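Local coordinates for ancylostoma secreted protein 1 (Necator americanus, PDB 3NT8) that is probably associated with the transition of infective hookworm larvae to parasitism, as a secreted protein built from two CAP domains, at residues A[242-247]-A[321-326]; A[250-255]-A[269-274]; A[285-290]-A[306-311]; A[360-365]-A[385-390]; A[372-375]-A[380-383]. One frame throughout, in Å; residues are numbered along the deposited sequence.

All five contacts lie in the second CAP domain. Interaction 1 joins helices 235-253 and 318-330; helix 235-253 runs on into interaction 2, about 15 Å away between centres, where loop 269-274 meets its end. Interactions 3, 4 and 5 share one sheet, through strand 305-311 and the hairpin of strands 369-376 and 381-388. The centres of 3 and 5 are about 5 Å apart, those of 2 and 5 about 27 Å. Along the chain, interactions 2 and 3 fall within the span bridged by 1, and 5 within that of 4. Interactions 3 and 4 join helices to the sheet, 5 builds the sheet itself, and 1 and 2 pack helix 235-253 against its neighbours.

Interaction 1: A[242-247]-A[321-326]; sequences LSVHNE and AAKQAS
Val-244 lays its two methyls across the neighbouring helix, CG1 on Ser-326 and CG2 on the aliphatic stem of Lys-323. The trans setting of chi1 (179°) brings CG1 to 3.6 Å from Ser-326 CB. CG2 lies 4.1 Å from Lys-323 CG, and the valine and lysine side chains cross at about a right angle. Next along helix 235-253, His-245 brings CE1 to 3.4 Å from Ser-326 OG, the hydroxyl standing oblique to the ring. Its ND1 bonds Phe-241 O one turn back, and its NE2 bonds Tyr-387 OH of the sheet. The serine hydroxyl turns to its own helix, giving its proton to Ala-322 O at 3.0 Å from OG; that carbonyl also accepts from Ser-326 N, the two donors arriving from opposite faces of its plane. Serine suits this interface: it is small, and its hydroxyl is satisfied within its own helix. The axes of the two segments approach to 9.8 Å and cross at -25°, as two helices packed on one side of a CAP sheet. No hydrogen bond spans the segments, which implies that adhesion here comes from van der Waals contact and the burial of carbon, while Ser-326 OG and His-245 ND1 find acceptors within their own helices.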
# COMPACT_ATOMS: atom_id res chain seq x y z
N LEU A 242 5.11 1.14 -13.26
CA LEU A 242 5.91 0.48 -14.25
C LEU A 242 6.92 -0.44 -13.59
O LEU A 242 7.06 -1.58 -14.03
CB LEU A 242 6.54 1.48 -15.23
CG LEU A 242 7.35 0.94 -16.41
CD1 LEU A 242 6.49 0.18 -17.39
CD2 LEU A 242 8.15 2.06 -17.15
N SER A 243 7.59 0.06 -12.55
CA SER A 243 8.58 -0.71 -11.81
C SER A 243 7.93 -1.85 -11.03
O SER A 243 8.47 -2.95 -11.03
CB SER A 243 9.39 0.15 -10.84
OG SER A 243 8.50 0.73 -9.89
N VAL A 244 6.81 -1.57 -10.34
CA VAL A 244 6.10 -2.64 -9.63
C VAL A 244 5.61 -3.73 -10.58
O VAL A 244 5.74 -4.92 -10.29
CB VAL A 244 4.96 -2.13 -8.72
CG1 VAL A 244 4.25 -3.33 -8.04
CG2 VAL A 244 5.51 -1.18 -7.63
N HIS A 245 5.10 -3.35 -11.74
CA HIS A 245 4.76 -4.36 -12.77
C HIS A 245 5.91 -5.19 -13.21
O HIS A 245 5.85 -6.44 -13.14
CB HIS A 245 4.04 -3.76 -13.97
CG HIS A 245 2.57 -3.53 -13.71
ND1 HIS A 245 2.11 -2.62 -12.76
CD2 HIS A 245 1.47 -4.08 -14.27
CE1 HIS A 245 0.79 -2.63 -12.75
NE2 HIS A 245 0.37 -3.52 -13.65
N ASN A 246 6.95 -4.53 -13.66
CA ASN A 246 8.11 -5.21 -14.19
C ASN A 246 8.85 -6.08 -13.24
O ASN A 246 9.34 -7.11 -13.66
CB ASN A 246 9.07 -4.25 -14.91
CG ASN A 246 8.66 -4.01 -16.37
OD1 ASN A 246 8.25 -4.94 -17.02
ND2 ASN A 246 8.77 -2.76 -16.89
N GLU A 247 8.94 -5.65 -11.97
CA GLU A 247 9.60 -6.39 -10.97
C GLU A 247 8.85 -7.69 -10.62
O GLU A 247 9.47 -8.70 -10.31
CB GLU A 247 9.80 -5.53 -9.73
CG GLU A 247 10.88 -4.52 -9.90
CD GLU A 247 11.35 -3.89 -8.61
OE1 GLU A 247 10.78 -4.15 -7.52
OE2 GLU A 247 12.32 -3.11 -8.69
N ALA A 321 -1.21 4.74 -3.61
CA ALA A 321 -2.34 4.08 -4.28
C ALA A 321 -1.85 3.23 -5.46
O ALA A 321 -2.38 2.19 -5.70
CB ALA A 321 -3.34 5.06 -4.72
N ALA A 322 -0.77 3.62 -6.13
CA ALA A 322 -0.29 2.87 -7.29
C ALA A 322 0.35 1.52 -6.81
O ALA A 322 0.13 0.50 -7.43
CB ALA A 322 0.70 3.69 -8.09
N LYS A 323 1.01 1.54 -5.65
CA LYS A 323 1.80 0.42 -5.18
C LYS A 323 0.79 -0.58 -4.58
O LYS A 323 0.87 -1.81 -4.82
CB LYS A 323 2.91 0.87 -4.16
CG LYS A 323 4.07 -0.15 -3.95
CD LYS A 323 4.95 0.11 -2.73
CE LYS A 323 5.92 -1.07 -2.45
NZ LYS A 323 6.77 -1.52 -3.66
N GLN A 324 -0.14 -0.05 -3.79
CA GLN A 324 -1.16 -0.87 -3.19
C GLN A 324 -2.05 -1.58 -4.27
O GLN A 324 -2.46 -2.71 -4.09
CB GLN A 324 -2.03 -0.03 -2.27
CG GLN A 324 -2.85 -0.83 -1.32
CD GLN A 324 -3.84 0.05 -0.50
OE1 GLN A 324 -5.07 0.08 -0.79
NE2 GLN A 324 -3.30 0.75 0.52
N ALA A 325 -2.40 -0.88 -5.33
CA ALA A 325 -3.31 -1.41 -6.35
C ALA A 325 -2.59 -2.52 -7.05
O ALA A 325 -3.15 -3.58 -7.22
CB ALA A 325 -3.73 -0.32 -7.38
N SER A 326 -1.38 -2.24 -7.49
CA SER A 326 -0.57 -3.21 -8.17
C SER A 326 -0.40 -4.52 -7.37
O SER A 326 -0.48 -5.60 -7.94
CB SER A 326 0.77 -2.54 -8.49
OG SER A 326 0.56 -1.56 -9.50

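Interaction 2: A[250-255]-A[269-274]; sequences SSVARG and AKMLKM
Bends at chi2 (74°) and chi3 (63°) fold Met-271 so that its CE reaches the helix end 250-253 that its CB already touches. That end is closed by a Schellman motif: Leu-256 N returns to Ser-251 O, and Gly-255, at positive phi, directs its N weakly to Val-252 O. Glycine suits this C-prime place because its backbone takes positive phi without strain. Met-271 CB sits 4.0 Å from Ala-253 CB, a small residue that lets the loop backbone come near the helix. Met-271 CE reaches 3.8 Å from Val-252 CG1, the two side chains crossing at about a right angle. A flexible, unbranched methionine can fold to meet both neighbours in this buried place, where the loop leading to strand 275-276 lies along helix 235-253 of the second CAP domain. On the loop side, backbone bonds from Met-271 to Cys-421, a half-cystine paired with Cys-408, tie it to the C-terminal tail. The helix end is tied to the same tail, since Glu-418 O receives both Ser-250 OG and Arg-254 NE. Arg-254, just past the helix, folds back along its last turn, NH2 donating to Ser-250 OG at 2.9 Å while Ser-250 CB lies in plane at the guanidinium edge.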
# COMPACT_ATOMS: atom_id res chain seq x y z
N SER A 250 9.41 -9.90 -13.66
CA SER A 250 10.76 -10.46 -13.57
C SER A 250 10.83 -11.64 -12.60
O SER A 250 11.41 -12.71 -12.91
CB SER A 250 11.77 -9.38 -13.15
OG SER A 250 13.05 -9.96 -12.99
N SER A 251 10.22 -11.44 -11.42
CA SER A 251 10.15 -12.44 -10.42
C SER A 251 9.43 -13.68 -10.89
O SER A 251 9.91 -14.80 -10.65
CB SER A 251 9.52 -11.92 -9.15
OG SER A 251 9.72 -12.91 -8.15
N VAL A 252 8.27 -13.50 -11.53
CA VAL A 252 7.48 -14.63 -11.99
C VAL A 252 8.15 -15.39 -13.12
O VAL A 252 8.02 -16.61 -13.16
CB VAL A 252 6.01 -14.23 -12.34
CG1 VAL A 252 5.87 -13.85 -13.76
CG2 VAL A 252 5.04 -15.30 -12.00
N ALA A 253 8.87 -14.71 -14.02
CA ALA A 253 9.52 -15.40 -15.10
C ALA A 253 10.65 -16.30 -14.61
O ALA A 253 10.97 -17.26 -15.26
CB ALA A 253 10.03 -14.45 -16.13
N ARG A 254 11.24 -15.98 -13.48
CA ARG A 254 12.40 -16.69 -12.97
C ARG A 254 12.03 -17.75 -11.97
O ARG A 254 12.88 -18.34 -11.36
CB ARG A 254 13.42 -15.71 -12.38
CG ARG A 254 14.29 -15.06 -13.48
CD ARG A 254 15.14 -14.00 -12.89
NE ARG A 254 14.42 -12.86 -12.31
CZ ARG A 254 14.52 -12.50 -11.03
NH1 ARG A 254 15.31 -13.18 -10.20
NH2 ARG A 254 13.89 -11.41 -10.57
N GLY A 255 10.73 -18.00 -11.82
CA GLY A 255 10.23 -19.11 -10.98
C GLY A 255 10.20 -18.76 -9.52
O GLY A 255 10.41 -19.65 -8.67
N ALA A 269 9.21 -18.39 -20.58
CA ALA A 269 10.20 -18.39 -21.69
C ALA A 269 10.32 -17.08 -22.46
O ALA A 269 11.39 -16.80 -23.04
CB ALA A 269 9.90 -19.53 -22.70
N LYS A 270 9.23 -16.32 -22.57
CA LYS A 270 9.27 -15.08 -23.36
C LYS A 270 8.44 -13.93 -22.76
O LYS A 270 7.56 -13.38 -23.44
CB LYS A 270 8.85 -15.33 -24.82
CG LYS A 270 7.48 -15.97 -25.03
CD LYS A 270 7.21 -16.11 -26.50
CE LYS A 270 5.74 -16.57 -26.63
NZ LYS A 270 4.76 -15.66 -25.81
N MET A 271 8.74 -13.60 -21.51
CA MET A 271 8.07 -12.56 -20.75
C MET A 271 8.58 -11.20 -21.13
O MET A 271 9.71 -10.86 -20.85
CB MET A 271 8.26 -12.78 -19.25
CG MET A 271 7.48 -11.80 -18.38
SD MET A 271 5.67 -12.06 -18.29
CE MET A 271 5.68 -13.70 -17.51
N LEU A 272 7.75 -10.41 -21.78
CA LEU A 272 8.19 -9.13 -22.30
C LEU A 272 8.27 -8.04 -21.21
O LEU A 272 7.46 -8.01 -20.24
CB LEU A 272 7.21 -8.68 -23.38
CG LEU A 272 7.21 -9.54 -24.65
CD1 LEU A 272 5.91 -9.19 -25.39
CD2 LEU A 272 8.43 -9.24 -25.50
N LYS A 273 9.24 -7.16 -21.35
CA LYS A 273 9.41 -6.06 -20.41
C LYS A 273 8.41 -4.99 -20.80
O LYS A 273 8.36 -4.61 -21.95
CB LYS A 273 10.84 -5.48 -20.49
CG LYS A 273 11.14 -4.41 -19.40
CD LYS A 273 12.65 -4.04 -19.38
CE LYS A 273 13.01 -3.23 -18.15
NZ LYS A 273 14.36 -2.65 -18.33
N MET A 274 7.64 -4.50 -19.84
CA MET A 274 6.66 -3.44 -20.14
C MET A 274 7.31 -2.08 -20.31
O MET A 274 8.26 -1.73 -19.62
CB MET A 274 5.58 -3.33 -19.04
CG MET A 274 4.54 -4.43 -19.07
SD MET A 274 3.52 -4.45 -17.60
CE MET A 274 2.24 -5.55 -18.21

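Interaction 3: A[285-290]-A[306-311]; sequences IRHGNK and ENIYKT
His-287 on helix 278-288 packs against the carboxylate of Glu-306 on strand 305-311, a helix-on-sheet junction of the alpha-beta-alpha sandwich of a CAP domain; Glu-306 to Tyr-309 belong to its GENIY sequence motif. In this ring-carboxylate contact Glu-306 OE2 comes to 3.2 Å from His-287 CD2, oblique to the ring, with carboxylate and imidazole planes only 25° apart. It is close van der Waals contact and not a hydrogen bond between the segments, since His-287 NE2, 3.8 Å from Glu-306 OE2, is bonded to Gln-294 O instead.

The hydrogen bonds that settle the carboxylate come from around it. OE1 takes His-295 ND1, while OE2 is gripped by both Ser-296 OG and Gln-386 NE2, so three hydrogen bonds fix the carboxylate's position. A glutamate suits this spot because its extended chain, with CG anti to the backbone N (chi1 -168°), spans from the strand to the helix and offers two acceptors to this buried cluster.

Apolar contact is lighter. Ile-308, two residues along the strand and thus on the same side of it, also packs on Tyr-293. Its branch methyl approaches the imidazole at the edge, near the ring plane, with CG2 4.5 Å from His-287 NE2.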
# COMPACT_ATOMS: atom_id res chain seq x y z
N ILE A 285 -6.97 7.47 -18.35
CA ILE A 285 -7.40 8.74 -17.78
C ILE A 285 -8.86 9.06 -18.11
O ILE A 285 -9.58 9.49 -17.23
CB ILE A 285 -6.50 9.91 -18.21
CG1 ILE A 285 -5.11 9.74 -17.57
CG2 ILE A 285 -7.13 11.27 -17.83
CD1 ILE A 285 -4.14 10.81 -17.95
N ARG A 286 -9.29 8.79 -19.35
CA ARG A 286 -10.65 9.02 -19.77
C ARG A 286 -11.68 8.26 -18.98
O ARG A 286 -12.73 8.81 -18.65
CB ARG A 286 -10.78 8.62 -21.25
CG ARG A 286 -10.39 9.79 -22.16
CD ARG A 286 -10.93 9.55 -23.58
NE ARG A 286 -10.25 8.42 -24.18
CZ ARG A 286 -9.08 8.49 -24.79
NH1 ARG A 286 -8.47 9.67 -24.91
NH2 ARG A 286 -8.56 7.38 -25.32
N HIS A 287 -11.38 6.99 -18.73
CA HIS A 287 -12.20 6.18 -17.93
C HIS A 287 -12.12 6.51 -16.43
O HIS A 287 -13.15 6.57 -15.70
CB HIS A 287 -11.83 4.75 -18.17
CG HIS A 287 -12.62 3.80 -17.35
ND1 HIS A 287 -13.99 3.76 -17.40
CD2 HIS A 287 -12.25 2.90 -16.42
CE1 HIS A 287 -14.43 2.85 -16.55
NE2 HIS A 287 -13.39 2.32 -15.94
N GLY A 288 -10.90 6.69 -15.94
CA GLY A 288 -10.73 7.19 -14.57
C GLY A 288 -11.56 8.42 -14.21
O GLY A 288 -12.20 8.44 -13.14
N ASN A 289 -11.55 9.45 -15.07
CA ASN A 289 -12.25 10.75 -14.81
C ASN A 289 -13.81 10.64 -14.67
O ASN A 289 -14.47 11.50 -14.11
CB ASN A 289 -11.86 11.78 -15.88
CG ASN A 289 -10.41 12.19 -15.79
OD1 ASN A 289 -9.75 11.86 -14.80
ND2 ASN A 289 -9.89 12.89 -16.81
N LYS A 290 -14.36 9.53 -15.13
CA LYS A 290 -15.80 9.29 -15.00
C LYS A 290 -16.24 8.94 -13.59
O LYS A 290 -17.41 9.13 -13.25
CB LYS A 290 -16.24 8.19 -15.96
CG LYS A 290 -16.21 8.66 -17.40
CD LYS A 290 -16.64 7.49 -18.30
CE LYS A 290 -16.39 7.83 -19.75
NZ LYS A 290 -16.65 6.65 -20.58
N GLU A 306 -7.55 -4.31 -18.82
CA GLU A 306 -7.88 -3.29 -17.80
C GLU A 306 -7.93 -3.88 -16.42
O GLU A 306 -8.53 -4.96 -16.19
CB GLU A 306 -9.22 -2.61 -18.07
CG GLU A 306 -9.45 -1.34 -17.20
CD GLU A 306 -10.70 -0.59 -17.56
OE1 GLU A 306 -11.79 -1.16 -17.38
OE2 GLU A 306 -10.61 0.58 -17.94
N ASN A 307 -7.29 -3.16 -15.51
CA ASN A 307 -7.38 -3.45 -14.06
C ASN A 307 -7.91 -2.26 -13.28
O ASN A 307 -7.48 -1.17 -13.53
CB ASN A 307 -6.05 -3.93 -13.49
CG ASN A 307 -5.77 -5.41 -13.76
OD1 ASN A 307 -6.67 -6.17 -14.08
ND2 ASN A 307 -4.50 -5.83 -13.61
N ILE A 308 -8.89 -2.45 -12.38
CA ILE A 308 -9.40 -1.33 -11.60
C ILE A 308 -9.18 -1.53 -10.12
O ILE A 308 -9.04 -2.65 -9.63
CB ILE A 308 -10.91 -1.02 -11.85
CG1 ILE A 308 -11.75 -2.27 -11.61
CG2 ILE A 308 -11.10 -0.47 -13.25
CD1 ILE A 308 -13.25 -1.99 -11.53
N TYR A 309 -9.16 -0.42 -9.41
CA TYR A 309 -8.92 -0.39 -7.96
C TYR A 309 -9.64 0.82 -7.31
O TYR A 309 -9.58 1.91 -7.88
CB TYR A 309 -7.43 -0.25 -7.73
CG TYR A 309 -7.00 0.28 -6.36
CD1 TYR A 309 -6.82 -0.58 -5.30
CD2 TYR A 309 -6.74 1.64 -6.18
CE1 TYR A 309 -6.42 -0.14 -4.08
CE2 TYR A 309 -6.35 2.12 -4.95
CZ TYR A 309 -6.18 1.22 -3.89
OH TYR A 309 -5.77 1.70 -2.65
N LYS A 310 -10.24 0.64 -6.12
CA LYS A 310 -10.61 1.80 -5.32
C LYS A 310 -10.24 1.62 -3.86
O LYS A 310 -10.07 0.50 -3.38
CB LYS A 310 -12.11 2.15 -5.46
CG LYS A 310 -13.02 1.17 -4.74
CD LYS A 310 -14.46 1.71 -4.67
CE LYS A 310 -15.32 0.79 -3.81
NZ LYS A 310 -15.01 -0.66 -4.03
N THR A 311 -10.12 2.74 -3.16
CA THR A 311 -10.01 2.68 -1.70
C THR A 311 -10.83 3.79 -1.09
O THR A 311 -10.79 4.92 -1.58
CB THR A 311 -8.52 2.79 -1.23
OG1 THR A 311 -8.45 2.86 0.21
CG2 THR A 311 -7.91 4.01 -1.78

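Interaction 4: A[360-365]-A[385-390]; sequences TQMAWD and CQYGPG
The ring of Tyr-387 carries Gln-361 over one face: CG stands 3.4 Å above the ring plane, somewhat toward the rim, and 3.7 Å from the centroid, 22° off the normal, a CH-pi contact. Beyond it the glutamine amide lies nearly parallel to the ring, 13° from its plane, but over the tyrosine's base, with NE2 3.6 Å from Tyr-387 CB. At the far end of the ring, Met-362 CG comes obliquely to 3.8 Å from Tyr-387 OH. The bend at chi2 of Gln-361 (61°) lets CG lie over the ring while the amide reaches the turn at Gly-390. There OE1 sits 3.7 Å from Gly-390 CA and accepts Gly-391 N, while NE2 bonds Thr-367 OG1, so both ends of the amide are occupied. Gly-390 has backbone angles where a side chain would jam against the preceding carbonyl. The tyrosine hydroxyl is likewise engaged, by His-245 NE2 and by Asn-307 ND2. Helix 357-363 thus meets the end of strand 381-388 through the TQMAW part of the CRISP signature. The chemistry implies a division of labour: buried carbon and pi surface press the helix to the sheet, and hydrogen bonds to nearby residues pay for the polar groups enclosed with them.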
# COMPACT_ATOMS: atom_id res chain seq x y z
N THR A 360 -3.49 -12.16 -13.88
CA THR A 360 -3.21 -12.76 -15.19
C THR A 360 -2.82 -11.68 -16.19
O THR A 360 -1.83 -11.81 -16.89
CB THR A 360 -4.34 -13.68 -15.67
OG1 THR A 360 -5.62 -13.03 -15.57
CG2 THR A 360 -4.38 -14.94 -14.81
N GLN A 361 -3.56 -10.58 -16.18
CA GLN A 361 -3.22 -9.49 -17.06
C GLN A 361 -1.88 -8.86 -16.71
O GLN A 361 -1.16 -8.35 -17.59
CB GLN A 361 -4.33 -8.43 -17.01
CG GLN A 361 -4.17 -7.23 -17.93
CD GLN A 361 -4.12 -7.64 -19.38
OE1 GLN A 361 -5.16 -7.74 -20.08
NE2 GLN A 361 -2.91 -7.84 -19.86
N MET A 362 -1.53 -8.85 -15.44
CA MET A 362 -0.20 -8.31 -15.07
C MET A 362 0.95 -9.24 -15.55
O MET A 362 2.03 -8.76 -15.96
CB MET A 362 -0.10 -8.07 -13.56
CG MET A 362 -0.92 -6.90 -13.06
SD MET A 362 -0.71 -6.62 -11.27
CE MET A 362 1.03 -6.11 -11.12
N ALA A 363 0.72 -10.55 -15.51
CA ALA A 363 1.72 -11.54 -15.85
C ALA A 363 1.65 -11.96 -17.32
O ALA A 363 2.46 -12.78 -17.74
CB ALA A 363 1.55 -12.78 -14.99
N TRP A 364 0.72 -11.39 -18.09
CA TRP A 364 0.51 -11.80 -19.50
C TRP A 364 1.69 -11.47 -20.42
O TRP A 364 2.07 -10.29 -20.58
CB TRP A 364 -0.78 -11.17 -20.05
CG TRP A 364 -1.49 -12.06 -21.04
CD1 TRP A 364 -1.31 -12.09 -22.42
CD2 TRP A 364 -2.45 -13.07 -20.74
NE1 TRP A 364 -2.12 -13.05 -22.98
CE2 TRP A 364 -2.84 -13.66 -21.98
CE3 TRP A 364 -3.01 -13.57 -19.56
CZ2 TRP A 364 -3.78 -14.72 -22.06
CZ3 TRP A 364 -3.96 -14.60 -19.64
CH2 TRP A 364 -4.33 -15.16 -20.88
N ASP A 365 2.30 -12.52 -20.99
CA ASP A 365 3.60 -12.32 -21.62
C ASP A 365 3.56 -11.44 -22.85
O ASP A 365 4.52 -10.75 -23.11
CB ASP A 365 4.38 -13.63 -21.88
CG ASP A 365 3.70 -14.57 -22.83
OD1 ASP A 365 2.51 -14.47 -23.02
OD2 ASP A 365 4.32 -15.50 -23.34
N CYS A 385 -5.54 0.80 -14.49
CA CYS A 385 -4.45 0.56 -15.43
C CYS A 385 -4.94 -0.19 -16.68
O CYS A 385 -5.74 -1.12 -16.61
CB CYS A 385 -3.37 -0.32 -14.80
SG CYS A 385 -2.34 0.52 -13.57
N GLN A 386 -4.36 0.15 -17.81
CA GLN A 386 -4.76 -0.45 -19.10
C GLN A 386 -3.54 -1.03 -19.77
O GLN A 386 -2.43 -0.60 -19.55
CB GLN A 386 -5.48 0.56 -20.03
CG GLN A 386 -6.92 0.89 -19.59
CD GLN A 386 -7.65 1.81 -20.57
OE1 GLN A 386 -7.14 2.14 -21.66
NE2 GLN A 386 -8.86 2.22 -20.20
N TYR A 387 -3.75 -2.00 -20.61
CA TYR A 387 -2.74 -2.99 -20.96
C TYR A 387 -2.82 -3.32 -22.42
O TYR A 387 -3.86 -3.82 -22.89
CB TYR A 387 -2.96 -4.25 -20.13
CG TYR A 387 -2.76 -4.06 -18.59
CD1 TYR A 387 -1.51 -4.32 -17.97
CD2 TYR A 387 -3.83 -3.72 -17.75
CE1 TYR A 387 -1.35 -4.18 -16.64
CE2 TYR A 387 -3.68 -3.62 -16.39
CZ TYR A 387 -2.42 -3.82 -15.84
OH TYR A 387 -2.23 -3.67 -14.50
N GLY A 388 -1.75 -3.07 -23.16
CA GLY A 388 -1.73 -3.32 -24.59
C GLY A 388 -0.59 -4.23 -25.01
O GLY A 388 0.52 -4.10 -24.49
N PRO A 389 -0.86 -5.21 -25.88
CA PRO A 389 -2.20 -5.46 -26.42
C PRO A 389 -3.24 -6.16 -25.47
O PRO A 389 -4.46 -6.14 -25.71
CB PRO A 389 -1.91 -6.29 -27.67
CG PRO A 389 -0.59 -6.96 -27.41
CD PRO A 389 0.13 -6.19 -26.37
N GLY A 390 -2.88 -6.73 -24.36
CA GLY A 390 -4.08 -7.08 -23.56
C GLY A 390 -4.31 -8.59 -23.65
O GLY A 390 -4.29 -9.16 -24.74

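Interaction 5: A[372-375]-A[380-383]; sequences CAVV and FTFG
Val-375 and Phe-382 face each other as an antiparallel hydrogen-bonded pair. Val-375 N gives to Phe-382 O at 2.8 Å, and Phe-382 N returns the bond to Val-375 O at 2.9 Å; both are nearly straight, at 168° and 173°, and lie close to the axis of the accepting carbonyl. The next pair, Val-374 with Gly-383, is non-hydrogen-bonded and draws the CA atoms to 4.4 Å. Here CA-H...O contacts help: Val-374 CA lies 3.3 Å from Phe-382 O, and Gly-383 CA lies 3.4 Å from Ala-373 O. Because Gly-383 has no side chain, Val-374 finds its apolar partner diagonally, CG1 meeting Thr-381 CG2 at 3.7 Å. Beta-branched valine and threonine suit these extended positions. On the other face Val-375 CB sits 4.5 Å from Phe-382 CB, but in the phenylalanine chi1 of -174° swings the ring off toward Tyr-293.

Further out, Val-374 packs against Val-237 and Phe-241 of helix 235-253, while Thr-381 OG1 is held by Val-313 O and Phe-316 N. Backbone bonds from Thr-381 to Thr-311 and from Gly-383 to Tyr-309 attach strand 305-311, and the Cys-372–Cys-385 disulfide ties the two hairpin strands together. The arrangement is the central antiparallel hairpin of the CAP alpha-beta-alpha sandwich.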
# COMPACT_ATOMS: atom_id res chain seq x y z
N CYS A 372 -1.52 4.04 -16.83
CA CYS A 372 -2.41 4.00 -15.66
C CYS A 372 -2.93 5.38 -15.28
O CYS A 372 -2.38 6.40 -15.72
CB CYS A 372 -1.68 3.38 -14.47
SG CYS A 372 -1.12 1.71 -14.75
N ALA A 373 -3.97 5.41 -14.43
CA ALA A 373 -4.46 6.66 -13.87
C ALA A 373 -4.85 6.51 -12.42
O ALA A 373 -5.29 5.48 -12.02
CB ALA A 373 -5.64 7.20 -14.69
N VAL A 374 -4.66 7.55 -11.62
CA VAL A 374 -5.17 7.58 -10.26
C VAL A 374 -5.96 8.89 -10.14
O VAL A 374 -5.41 10.00 -10.29
CB VAL A 374 -4.05 7.55 -9.15
CG1 VAL A 374 -4.65 7.51 -7.76
CG2 VAL A 374 -3.15 6.33 -9.25
N VAL A 375 -7.27 8.76 -9.88
CA VAL A 375 -8.21 9.90 -9.97
C VAL A 375 -8.81 10.08 -8.58
O VAL A 375 -9.25 9.08 -7.95
CB VAL A 375 -9.35 9.68 -11.03
CG1 VAL A 375 -10.19 10.98 -11.22
CG2 VAL A 375 -8.78 9.32 -12.37
N PHE A 380 -14.07 7.98 -3.27
CA PHE A 380 -13.00 6.99 -3.19
C PHE A 380 -11.89 7.49 -4.06
O PHE A 380 -12.14 8.35 -4.91
CB PHE A 380 -13.43 5.59 -3.64
CG PHE A 380 -14.24 5.55 -4.93
CD1 PHE A 380 -13.63 5.60 -6.17
CD2 PHE A 380 -15.62 5.39 -4.88
CE1 PHE A 380 -14.39 5.55 -7.36
CE2 PHE A 380 -16.42 5.34 -6.08
CZ PHE A 380 -15.79 5.43 -7.31
N THR A 381 -10.67 7.02 -3.79
CA THR A 381 -9.54 7.22 -4.72
C THR A 381 -9.62 6.06 -5.74
O THR A 381 -9.63 4.92 -5.37
CB THR A 381 -8.21 7.24 -3.99
OG1 THR A 381 -8.27 8.18 -2.91
CG2 THR A 381 -7.08 7.61 -4.91
N PHE A 382 -9.64 6.37 -7.03
CA PHE A 382 -9.90 5.42 -8.12
C PHE A 382 -8.63 5.19 -8.93
O PHE A 382 -7.99 6.14 -9.34
CB PHE A 382 -11.01 6.05 -9.01
CG PHE A 382 -11.54 5.14 -10.12
CD1 PHE A 382 -11.49 3.78 -9.99
CD2 PHE A 382 -12.10 5.68 -11.29
CE1 PHE A 382 -11.99 2.94 -10.99
CE2 PHE A 382 -12.59 4.86 -12.27
CZ PHE A 382 -12.54 3.47 -12.10
N GLY A 383 -8.23 3.92 -9.10
CA GLY A 383 -6.99 3.57 -9.80
C GLY A 383 -7.33 2.66 -10.99
O GLY A 383 -8.04 1.67 -10.83